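Local coordinates for ferric vibriobactin ABC transporter, periplasmic ferric vibriobactin-binding protein (Vibrio cholerae, PDB 3R5T), which binds ferric vibriobactin in the periplasm and probably delivers the iron-siderophore complex to an ABC transporter for uptake into Vibrio cholerae, at residues N11-I16 / T113-Y118; L158-G163 / V193-E198; W204-I209 / R216-H221. One frame throughout, in Å; residues are numbered along the deposited sequence. Where two conformers were deposited one is given.

Contact 1: N11-I16 / T113-Y118; sequences NADGSI and TILVDY. With MOH (methanol), chain D.
Asn11 reaches across to the backbone of Leu115 at the edge of the sheet, and its side chain can be followed outward. Its CB lies beside Leu115, 3.8 Å from Leu115 O and close to Leu115 CB. With CG beside the backbone N and opposite the carbonyl carbon (chi1 -63°), the amide is carried back along the strand, and Asn11 CG faces Leu115 N at 3.7 Å. There Asn11 OD1 accepts from Leu115 N at 2.9 Å, the donor standing well above the carbonyl plane, while the same oxygen also lies against Ile114 CA. The other amide branch turns to its own hairpin: Asn11 ND2 donates to Ser15 OG at 3.0 Å and also bonds Thr17. Asparagine suits the place because one amide accepts from the strand and donates to the loop.

One residue on, Ala12 N donates to Leu115 O at 2.9 Å, so Leu115 is gripped through both its N and its O. The small methyl of Ala12 fits against the strand backbone. A methanol, probably from the crystallisation liquor, accepts through its oxygen from Asp117 N at 2.8 Å. Leu115 extends CG away from its backbone N (chi1 174°), and its CD2 packs on Asp13 CG at 3.5 Å, the two side chains crossing nearly at right angles. Asp13 OD1 takes both Ser15 N and Ser15 OG, holding the carboxylate in place.

The loop is a type I turn, Asn11 to Gly14, overlapped by an Asx turn at Asp13; it links strands 7-10 and 16-19 and runs alongside edge strand 113-116 of the parallel five-stranded sheet, bonding its outer edge at Leu115.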
loop_
_atom_site.group_PDB
_atom_site.type_symbol
_atom_site.label_atom_id
_atom_site.label_comp_id
_atom_site.label_asym_id
_atom_site.label_seq_id
_atom_site.Cartn_x
_atom_site.Cartn_y
_atom_site.Cartn_z
ATOM N N ASN A 11 19.674 1.175 2.963
ATOM C CA ASN A 11 18.702 0.081 2.883
ATOM C C ASN A 11 18.034 -0.197 4.219
ATOM O O ASN A 11 18.571 0.143 5.277
ATOM C CB ASN A 11 19.394 -1.187 2.379
ATOM C CG ASN A 11 19.938 -1.033 0.975
ATOM O OD1 ASN A 11 19.226 -0.604 0.067
ATOM N ND2 ASN A 11 21.205 -1.364 0.789
ATOM N N ALA A 12 16.857 -0.818 4.175
ATOM C CA ALA A 12 16.074 -1.054 5.386
ATOM C C ALA A 12 16.742 -2.006 6.368
ATOM O O ALA A 12 16.328 -2.074 7.520
ATOM C CB ALA A 12 14.666 -1.548 5.041
ATOM N N ASP A 13 17.751 -2.753 5.920
ATOM C CA ASP A 13 18.443 -3.705 6.800
ATOM C C ASP A 13 19.728 -3.125 7.394
ATOM O O ASP A 13 20.538 -3.842 7.998
ATOM C CB ASP A 13 18.751 -5.015 6.058
ATOM C CG ASP A 13 19.691 -4.812 4.894
ATOM O OD1 ASP A 13 19.975 -3.644 4.555
ATOM O OD2 ASP A 13 20.140 -5.818 4.307
ATOM N N GLY A 14 19.910 -1.822 7.211
ATOM C CA GLY A 14 21.083 -1.138 7.727
ATOM C C GLY A 14 22.258 -1.131 6.770
ATOM O O GLY A 14 23.217 -0.389 6.970
ATOM N N SER A 15 22.197 -1.953 5.727
ATOM C CA SER A 15 23.240 -1.945 4.709
ATOM C C SER A 15 23.120 -0.705 3.837
ATOM O O SER A 15 22.129 0.027 3.906
ATOM C CB SER A 15 23.173 -3.201 3.836
ATOM O OG SER A 15 21.977 -3.235 3.069
ATOM N N ILE A 16 24.133 -0.476 3.013
ATOM C CA ILE A 16 24.095 0.603 2.036
ATOM C C ILE A 16 24.352 0.078 0.628
ATOM O O ILE A 16 24.979 -0.969 0.438
ATOM C CB ILE A 16 25.096 1.742 2.361
ATOM C CG1 ILE A 16 26.541 1.221 2.368
ATOM C CG2 ILE A 16 24.727 2.393 3.682
ATOM C CD1 ILE A 16 27.591 2.340 2.481
ATOM N N THR A 113 21.372 -2.988 -6.043
ATOM C CA THR A 113 20.121 -3.499 -5.493
ATOM C C THR A 113 19.814 -2.805 -4.169
ATOM O O THR A 113 20.664 -2.751 -3.283
ATOM C CB THR A 113 20.223 -5.033 -5.315
ATOM O OG1 THR A 113 20.429 -5.623 -6.598
ATOM C CG2 THR A 113 18.954 -5.623 -4.714
ATOM N N ILE A 114 18.605 -2.260 -4.061
ATOM C CA ILE A 114 18.180 -1.556 -2.850
ATOM C C ILE A 114 16.991 -2.241 -2.176
ATOM O O ILE A 114 16.219 -2.964 -2.823
ATOM C CB ILE A 114 17.882 -0.062 -3.121
ATOM C CG1 ILE A 114 16.666 0.115 -4.060
ATOM C CG2 ILE A 114 19.157 0.634 -3.627
ATOM C CD1 ILE A 114 16.163 1.575 -4.129
ATOM N N LEU A 115 16.869 -2.008 -0.874
ATOM C CA LEU A 115 15.894 -2.697 -0.032
ATOM C C LEU A 115 15.100 -1.664 0.780
ATOM O O LEU A 115 15.681 -0.879 1.545
ATOM C CB LEU A 115 16.644 -3.654 0.896
ATOM C CG LEU A 115 15.888 -4.411 1.980
ATOM C CD1 LEU A 115 14.856 -5.345 1.366
ATOM C CD2 LEU A 115 16.844 -5.175 2.880
ATOM N N VAL A 116 13.775 -1.684 0.602
ATOM C CA VAL A 116 12.860 -0.745 1.241
ATOM C C VAL A 116 11.755 -1.513 1.957
ATOM O O VAL A 116 11.402 -2.634 1.584
ATOM C CB VAL A 116 12.237 0.243 0.213
ATOM C CG1 VAL A 116 13.333 1.095 -0.425
ATOM C CG2 VAL A 116 11.433 -0.509 -0.860
ATOM N N ASP A 117 11.229 -0.918 3.018
ATOM C CA ASP A 117 10.123 -1.508 3.752
ATOM C C ASP A 117 8.902 -0.626 3.565
ATOM O O ASP A 117 8.878 0.524 4.025
ATOM C CB ASP A 117 10.484 -1.635 5.228
ATOM C CG ASP A 117 9.441 -2.410 6.023
ATOM O OD1 ASP A 117 8.383 -2.764 5.455
ATOM O OD2 ASP A 117 9.702 -2.654 7.218
ATOM N N TYR A 118 7.899 -1.140 2.867
ATOM C CA TYR A 118 6.683 -0.386 2.625
ATOM C C TYR A 118 5.654 -0.565 3.734
ATOM O O TYR A 118 4.597 0.071 3.711
ATOM C CB TYR A 118 6.069 -0.757 1.279
ATOM C CG TYR A 118 5.764 -2.234 1.132
ATOM C CD1 TYR A 118 4.783 -2.850 1.907
ATOM C CD2 TYR A 118 6.434 -3.011 0.191
ATOM C CE1 TYR A 118 4.486 -4.208 1.763
ATOM C CE2 TYR A 118 6.155 -4.356 0.039
ATOM C CZ TYR A 118 5.175 -4.968 0.817
ATOM O OH TYR A 118 4.903 -6.317 0.633
HETATM C C MOH D . 13.041 1.195 4.642
HETATM O O MOH D . 12.143 1.633 3.626
#

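Contact 2: L158-G163 / V193-E198; sequences LDLPKG and VGVVLE
Leu158 and Leu160 carry the apolar part of this contact, each through its CD1 methyl. Leu158 CD1 lies 3.9 Å from Val193 CB, the two side chains meeting at a slant, and the same methyl touches the carbonyl oxygen of Val193. Two residues further on, Leu160 CD1 meets Val195 CG2 at 3.7 Å. The first torsion of Leu160 (chi1 -64°) turns CG from the carbonyl carbon, and its CD1 then crosses to the other loop. Leucine suits both positions because its long, forked end can span backbones that stay more than 7 Å apart between nearest CA atoms, whereas the compact beta-branched valines present a methyl or a CB close to their own chain.

A second kind of packing sets a side chain against backbone. Leu160 CD1 rests on the peptide that follows Gly194, 3.6 Å from Gly194 C. Gly194 has a positive phi (100°) and is the C-prime residue of the Schellman motif that ends helix 185-192, with Gly194 N bonded to Gln191 O and Val195 N to Leu190 O. Glycine is at ease at this positive phi, having no CB to crowd the preceding carbonyl.

The polar link runs through water. One molecule donates to Gly163 O at 2.8 Å and accepts from Val196 N at 2.9 Å, while Val196 CB lies near that same carbonyl oxygen.

Helix 272-286 adds Leu283 beside Leu158, Phe286 beside Leu160 and Leu282 beside Val193. Two loops running nearly parallel are therefore joined by methyl packing at one end and a single water bridge at the other, a contact made by hydrophobic burial and hydration rather than by direct polar bonds.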
loop_
_atom_site.group_PDB
_atom_site.type_symbol
_atom_site.label_atom_id
_atom_site.label_comp_id
_atom_site.label_asym_id
_atom_site.label_seq_id
_atom_site.Cartn_x
_atom_site.Cartn_y
_atom_site.Cartn_z
ATOM N N LEU A 158 -15.733 16.353 3.871
ATOM C CA LEU A 158 -16.294 15.096 4.352
ATOM C C LEU A 158 -17.070 15.286 5.646
ATOM O O LEU A 158 -16.636 15.993 6.557
ATOM C CB LEU A 158 -15.208 14.041 4.578
ATOM C CG LEU A 158 -14.346 13.596 3.398
ATOM C CD1 LEU A 158 -13.365 12.542 3.862
ATOM C CD2 LEU A 158 -15.202 13.077 2.259
ATOM N N ASP A 159 -18.243 14.671 5.699
ATOM C CA ASP A 159 -18.996 14.575 6.936
ATOM C C ASP A 159 -18.903 13.134 7.423
ATOM O O ASP A 159 -19.795 12.327 7.169
ATOM C CB ASP A 159 -20.457 14.978 6.719
ATOM C CG ASP A 159 -20.644 16.484 6.607
ATOM O OD1 ASP A 159 -21.662 16.913 6.024
ATOM O OD2 ASP A 159 -19.782 17.243 7.102
ATOM N N LEU A 160 -17.806 12.820 8.106
ATOM C CA LEU A 160 -17.569 11.469 8.589
ATOM C C LEU A 160 -18.463 11.137 9.773
ATOM O O LEU A 160 -18.902 12.035 10.499
ATOM C CB LEU A 160 -16.106 11.305 8.997
ATOM C CG LEU A 160 -15.075 11.446 7.876
ATOM C CD1 LEU A 160 -13.676 11.630 8.466
ATOM C CD2 LEU A 160 -15.136 10.235 6.927
ATOM N N PRO A 161 -18.727 9.839 9.982
ATOM C CA PRO A 161 -19.483 9.417 11.160
ATOM C C PRO A 161 -18.761 9.880 12.415
ATOM O O PRO A 161 -17.541 10.045 12.398
ATOM C CB PRO A 161 -19.451 7.881 11.062
ATOM C CG PRO A 161 -19.223 7.604 9.623
ATOM C CD PRO A 161 -18.297 8.688 9.165
ATOM N N LYS A 162 -19.508 10.096 13.491
ATOM C CA LYS A 162 -18.902 10.474 14.757
ATOM C C LYS A 162 -18.020 9.353 15.287
ATOM O O LYS A 162 -18.282 8.176 15.032
ATOM C CB LYS A 162 -19.982 10.819 15.781
ATOM C CG LYS A 162 -20.980 11.847 15.281
ATOM C CD LYS A 162 -20.268 13.085 14.755
ATOM C CE LYS A 162 -21.257 14.091 14.183
ATOM N NZ LYS A 162 -20.572 15.316 13.675
ATOM N N GLY A 163 -16.969 9.719 16.008
ATOM C CA GLY A 163 -16.132 8.739 16.678
ATOM C C GLY A 163 -14.937 8.303 15.854
ATOM O O GLY A 163 -14.297 9.122 15.201
ATOM N N VAL A 193 -7.522 12.525 5.807
ATOM C CA VAL A 193 -8.791 13.168 5.496
ATOM C C VAL A 193 -9.725 13.264 6.702
ATOM O O VAL A 193 -10.933 13.434 6.542
ATOM C CB VAL A 193 -9.496 12.504 4.311
ATOM C CG1 VAL A 193 -8.653 12.679 3.043
ATOM C CG2 VAL A 193 -9.763 11.022 4.593
ATOM N N GLY A 194 -9.155 13.130 7.897
ATOM C CA GLY A 194 -9.872 13.424 9.129
ATOM C C GLY A 194 -10.442 12.247 9.900
ATOM O O GLY A 194 -11.130 12.445 10.902
ATOM N N VAL A 195 -10.184 11.025 9.432
ATOM C CA VAL A 195 -10.626 9.855 10.172
ATOM C C VAL A 195 -9.761 9.673 11.410
ATOM O O VAL A 195 -8.552 9.866 11.356
ATOM C CB VAL A 195 -10.523 8.563 9.311
ATOM C CG1 VAL A 195 -11.003 7.365 10.112
ATOM C CG2 VAL A 195 -11.342 8.729 8.036
ATOM N N VAL A 196 -10.392 9.304 12.520
ATOM C CA VAL A 196 -9.671 8.993 13.748
ATOM C C VAL A 196 -9.629 7.474 13.871
ATOM O O VAL A 196 -10.682 6.812 13.902
ATOM C CB VAL A 196 -10.347 9.624 14.974
ATOM C CG1 VAL A 196 -9.588 9.250 16.226
ATOM C CG2 VAL A 196 -10.454 11.154 14.811
ATOM N N LEU A 197 -8.424 6.933 13.967
ATOM C CA LEU A 197 -8.214 5.483 13.857
ATOM C C LEU A 197 -8.134 4.763 15.193
ATOM O O LEU A 197 -7.480 5.239 16.122
ATOM C CB LEU A 197 -6.944 5.181 13.052
ATOM C CG LEU A 197 -7.044 5.262 11.525
ATOM C CD1 LEU A 197 -8.076 4.271 11.004
ATOM C CD2 LEU A 197 -7.384 6.678 11.086
ATOM N N GLU A 198 -8.808 3.616 15.281
ATOM C CA GLU A 198 -8.630 2.710 16.412
ATOM C C GLU A 198 -7.406 1.831 16.139
ATOM O O GLU A 198 -7.229 1.314 15.024
ATOM C CB GLU A 198 -9.866 1.838 16.624
ATOM C CG GLU A 198 -9.639 0.665 17.586
ATOM C CD GLU A 198 -10.887 -0.197 17.757
ATOM O OE1 GLU A 198 -11.744 -0.177 16.859
ATOM O OE2 GLU A 198 -11.021 -0.859 18.799
HETATM O O HOH W 1 -13.332 9.170 12.589
#

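Contact 3: W204-I209 / R216-H221; sequences WQAGSI and RIHYEH. With VBN ((4S,5R)-N-{3-[(2,3-dihydroxybenzoyl)amino]propyl}-2-(2,3-dihydroxyphenyl)-N-[3-({[(4S,5R)-2-(2,3-dihydroxyphenyl)-5-met hyl-4,5-dihydro-1,3-oxazol-4-yl]carbonyl}amino)propyl]-5-methyl-4,5-dihydro-1,3-oxazole-4-carboxamide), chain B.
At the edge strand 214-217 of the mixed sheet, beside the siderophore pocket, the preceding loop folds back so that Trp204 stacks on His221. The stack is offset: the five-membered indole ring and the His221 ring lie 3.8 Å apart between centroids, with planes 17° apart. His221 ND1 sits over the indole face, and its bond to Gln224 helps fix the imidazole. Each CB adds a CH-pi contact: Trp204 CB lies over the imidazole, 4.0 Å from its centroid, and His221 CB over the six-membered indole ring. Flat rings suit the place because each covers a face of the other. Ile217 CG2 lies at the indole edge, near its plane, and touches Trp204 CB at 3.7 Å.

Ala206 N donates to Arg216 O at 2.8 Å, and Ala206 CB lies against that carbonyl. A water links Trp204 O to His218 N. The Arg216 side chain leads away, bent at chi2 (62°), and holds one guanidinium face, tilted, over a catechol ring of vibriobactin; ligand OAJ lies in plane at the edge, 3.2 Å from Arg216 NH2. Asp213 and Phe214 hold NH1. The Arg216 side chain, about 4 Å from the ferric ion, belongs to the ferric-vibriobactin pocket.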
loop_
_atom_site.group_PDB
_atom_site.type_symbol
_atom_site.label_atom_id
_atom_site.label_comp_id
_atom_site.label_asym_id
_atom_site.label_seq_id
_atom_site.Cartn_x
_atom_site.Cartn_y
_atom_site.Cartn_z
ATOM N N TRP A 204 -2.661 -8.690 20.998
ATOM C CA TRP A 204 -3.461 -9.621 20.220
ATOM C C TRP A 204 -2.656 -10.299 19.116
ATOM O O TRP A 204 -3.220 -11.067 18.349
ATOM C CB TRP A 204 -4.628 -8.900 19.542
ATOM C CG TRP A 204 -5.672 -8.292 20.443
ATOM C CD1 TRP A 204 -5.879 -8.539 21.763
ATOM C CD2 TRP A 204 -6.696 -7.387 20.034
ATOM N NE1 TRP A 204 -6.957 -7.804 22.219
ATOM C CE2 TRP A 204 -7.483 -7.099 21.168
ATOM C CE3 TRP A 204 -7.021 -6.784 18.811
ATOM C CZ2 TRP A 204 -8.559 -6.225 21.119
ATOM C CZ3 TRP A 204 -8.088 -5.912 18.767
ATOM C CH2 TRP A 204 -8.850 -5.647 19.910
ATOM N N GLN A 205 -1.366 -9.999 19.004
ATOM C CA GLN A 205 -0.560 -10.585 17.932
ATOM C C GLN A 205 -0.706 -12.105 17.889
ATOM O O GLN A 205 -0.522 -12.777 18.904
ATOM C CB GLN A 205 0.918 -10.236 18.080
ATOM C CG GLN A 205 1.791 -10.855 16.986
ATOM C CD GLN A 205 3.251 -10.516 17.165
ATOM O OE1 GLN A 205 3.643 -9.347 17.105
ATOM N NE2 GLN A 205 4.067 -11.536 17.407
ATOM N N ALA A 206 -1.003 -12.636 16.704
ATOM C CA ALA A 206 -1.153 -14.072 16.531
ATOM C C ALA A 206 0.196 -14.679 16.165
ATOM O O ALA A 206 0.794 -14.315 15.158
ATOM C CB ALA A 206 -2.212 -14.365 15.441
ATOM N N GLY A 207 0.694 -15.580 17.000
ATOM C CA GLY A 207 1.969 -16.212 16.718
ATOM C C GLY A 207 3.180 -15.304 16.901
ATOM O O GLY A 207 3.112 -14.267 17.571
ATOM N N SER A 208 4.295 -15.695 16.286
ATOM C CA SER A 208 5.588 -15.062 16.540
ATOM C C SER A 208 6.066 -14.062 15.485
ATOM O O SER A 208 7.033 -13.339 15.727
ATOM C CB SER A 208 6.673 -16.129 16.729
ATOM O OG SER A 208 6.817 -16.903 15.552
ATOM N N ILE A 209 5.409 -14.002 14.332
ATOM C CA ILE A 209 5.859 -13.079 13.284
ATOM C C ILE A 209 5.375 -11.646 13.514
ATOM O O ILE A 209 4.171 -11.403 13.659
ATOM C CB ILE A 209 5.381 -13.520 11.893
ATOM C CG1 ILE A 209 5.763 -14.982 11.612
ATOM C CG2 ILE A 209 5.951 -12.605 10.823
ATOM C CD1 ILE A 209 7.258 -15.245 11.605
ATOM N N ARG A 216 -1.834 -9.166 12.790
ATOM C CA ARG A 216 -2.520 -10.427 12.555
ATOM C C ARG A 216 -3.030 -10.957 13.890
ATOM O O ARG A 216 -2.279 -11.001 14.867
ATOM C CB ARG A 216 -1.579 -11.427 11.888
ATOM C CG ARG A 216 -1.526 -11.315 10.383
ATOM C CD ARG A 216 -1.019 -9.985 9.893
ATOM N NE ARG A 216 -0.555 -10.143 8.518
ATOM C CZ ARG A 216 0.076 -9.212 7.818
ATOM N NH1 ARG A 216 0.287 -8.003 8.330
ATOM N NH2 ARG A 216 0.460 -9.488 6.574
ATOM N N ILE A 217 -4.303 -11.359 13.929
ATOM C CA ILE A 217 -4.961 -11.704 15.189
ATOM C C ILE A 217 -5.875 -12.936 15.046
ATOM O O ILE A 217 -6.427 -13.181 13.974
ATOM C CB ILE A 217 -5.803 -10.503 15.722
ATOM C CG1 ILE A 217 -6.978 -10.221 14.777
ATOM C CG2 ILE A 217 -4.924 -9.252 15.920
ATOM C CD1 ILE A 217 -7.942 -9.166 15.267
ATOM N N HIS A 218 -6.058 -13.688 16.133
ATOM C CA HIS A 218 -7.104 -14.706 16.148
ATOM C C HIS A 218 -8.445 -14.032 15.877
ATOM O O HIS A 218 -8.687 -12.892 16.311
ATOM C CB HIS A 218 -7.163 -15.445 17.479
ATOM C CG HIS A 218 -5.951 -16.270 17.772
ATOM N ND1 HIS A 218 -5.656 -16.726 19.039
ATOM C CD2 HIS A 218 -4.961 -16.724 16.970
ATOM C CE1 HIS A 218 -4.537 -17.427 19.004
ATOM N NE2 HIS A 218 -4.092 -17.436 17.761
ATOM N N TYR A 219 -9.300 -14.748 15.151
ATOM C CA TYR A 219 -10.614 -14.272 14.748
ATOM C C TYR A 219 -11.412 -13.661 15.895
ATOM O O TYR A 219 -12.027 -12.608 15.727
ATOM C CB TYR A 219 -11.396 -15.441 14.163
ATOM C CG TYR A 219 -12.861 -15.176 13.911
ATOM C CD1 TYR A 219 -13.834 -15.787 14.692
ATOM C CD2 TYR A 219 -13.275 -14.322 12.899
ATOM C CE1 TYR A 219 -15.176 -15.578 14.463
ATOM C CE2 TYR A 219 -14.625 -14.091 12.666
ATOM C CZ TYR A 219 -15.564 -14.715 13.463
ATOM O OH TYR A 219 -16.903 -14.526 13.241
ATOM N N GLU A 220 -11.405 -14.329 17.043
ATOM C CA GLU A 220 -12.204 -13.894 18.195
ATOM C C GLU A 220 -11.941 -12.446 18.603
ATOM O O GLU A 220 -12.828 -11.771 19.132
ATOM C CB GLU A 220 -11.980 -14.800 19.419
ATOM C CG GLU A 220 -12.610 -16.169 19.306
ATOM C CD GLU A 220 -11.984 -16.990 18.207
ATOM O OE1 GLU A 220 -10.746 -16.888 18.037
ATOM O OE2 GLU A 220 -12.729 -17.726 17.520
ATOM N N HIS A 221 -10.720 -11.964 18.394
ATOM C CA HIS A 221 -10.403 -10.587 18.782
ATOM C C HIS A 221 -11.203 -9.538 18.009
ATOM O O HIS A 221 -11.332 -8.398 18.475
ATOM C CB HIS A 221 -8.904 -10.295 18.664
ATOM C CG HIS A 221 -8.061 -10.999 19.685
ATOM N ND1 HIS A 221 -8.183 -10.778 21.040
ATOM C CD2 HIS A 221 -7.065 -11.906 19.540
ATOM C CE1 HIS A 221 -7.306 -11.528 21.688
ATOM N NE2 HIS A 221 -6.616 -12.223 20.799
HETATM C C VBN B . -1.514 -13.808 2.889
HETATM N N VBN B . 0.622 -12.555 2.351
HETATM O O VBN B . -1.308 -13.787 4.057
HETATM C CA VBN B . -0.430 -13.440 1.884
HETATM C CB VBN B . 0.410 -14.668 1.368
HETATM C CAB VBN B . -3.981 -9.528 -4.167
HETATM O OAC VBN B . -5.185 -10.592 5.484
HETATM O OAD VBN B . -2.455 -13.397 -2.246
HETATM O OAF VBN B . -0.013 -8.479 3.243
HETATM O OAG VBN B . 3.865 -9.884 5.478
HETATM O OAH VBN B . 2.048 -9.722 1.385
HETATM O OAI VBN B . -1.518 -10.666 3.432
HETATM O OAJ VBN B . 1.768 -10.787 3.998
HETATM O OAK VBN B . -0.403 -10.497 0.510
HETATM C CAL VBN B . -2.810 -7.146 5.338
HETATM C CAM VBN B . 5.038 -13.257 4.413
HETATM C CAN VBN B . 2.206 -8.750 -2.199
HETATM C CAO VBN B . -1.579 -7.184 4.601
HETATM C CAP VBN B . 5.031 -11.969 5.021
HETATM C CAQ VBN B . 2.603 -8.895 -0.829
HETATM C CAR VBN B . -3.633 -8.326 5.451
HETATM C CAS VBN B . 3.932 -13.708 3.679
HETATM C CAT VBN B . 0.945 -9.226 -2.642
HETATM C CAU VBN B . -4.737 -14.102 3.934
HETATM C CAV VBN B . -4.441 -14.775 0.520
HETATM C CAW VBN B . -4.270 -13.226 5.109
HETATM C CAX VBN B . -4.746 -14.602 -0.986
HETATM C CAY VBN B . -3.669 -15.010 3.321
HETATM C CAZ VBN B . -2.989 -14.468 0.925
HETATM N NBB VBN B . -3.525 -12.016 4.770
HETATM N NBC VBN B . -4.628 -13.200 -1.383
HETATM N NBD VBN B . -2.300 -10.555 -1.291
HETATM O OBF VBN B . -1.624 -10.130 -3.494
HETATM C CBG VBN B . -4.098 -10.716 5.037
HETATM C CBH VBN B . -3.394 -12.697 -1.994
HETATM C CBJ VBN B . 1.607 -13.432 2.926
HETATM C CBK VBN B . -1.175 -8.401 3.979
HETATM C CBL VBN B . 3.903 -11.137 4.895
HETATM C CBM VBN B . 1.721 -9.511 0.056
HETATM C CBN VBN B . -1.946 -9.521 4.088
HETATM C CBO VBN B . 2.857 -11.580 4.195
HETATM C CBP VBN B . 0.506 -9.969 -0.377
HETATM C CBQ VBN B . -3.230 -9.477 4.855
HETATM C CBR VBN B . 2.876 -12.898 3.544
HETATM C CBS VBN B . 0.093 -9.800 -1.774
HETATM C CBU VBN B . -3.041 -10.583 -3.611
HETATM C CBW VBN B . -1.203 -10.429 -2.199
HETATM C CBX VBN B . -3.319 -11.183 -2.143
HETATM N NBY VBN B . -2.752 -14.376 2.369
HETATM O OG1 VBN B . 1.611 -14.674 2.256
HETATM C CG2 VBN B . 0.620 -14.822 -0.130
HETATM O O HOH W 2 -4.510 -13.453 18.500
#

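The three contacts follow one another along the chain, each closing before the next opens. Contact 1 belongs to the parallel sheet, on its outermost strand 113-116; contact 3 uses outermost strand 214-217 of the mixed sheet. Their centres are 27 Å apart, and each has a residue in the vibriobactin pocket, Tyr118 and Arg216, so the ligand is held between the two sheet-bearing halves, as in other periplasmic siderophore-binding proteins. Contact 2, 34 Å from contact 1 between centres, is structural packing in the half that holds the mixed sheet. It shares with contact 3 the connection between helix 185-192 and strand 214-217; their centres are 26 Å apart and their nearest atoms about 5 Å.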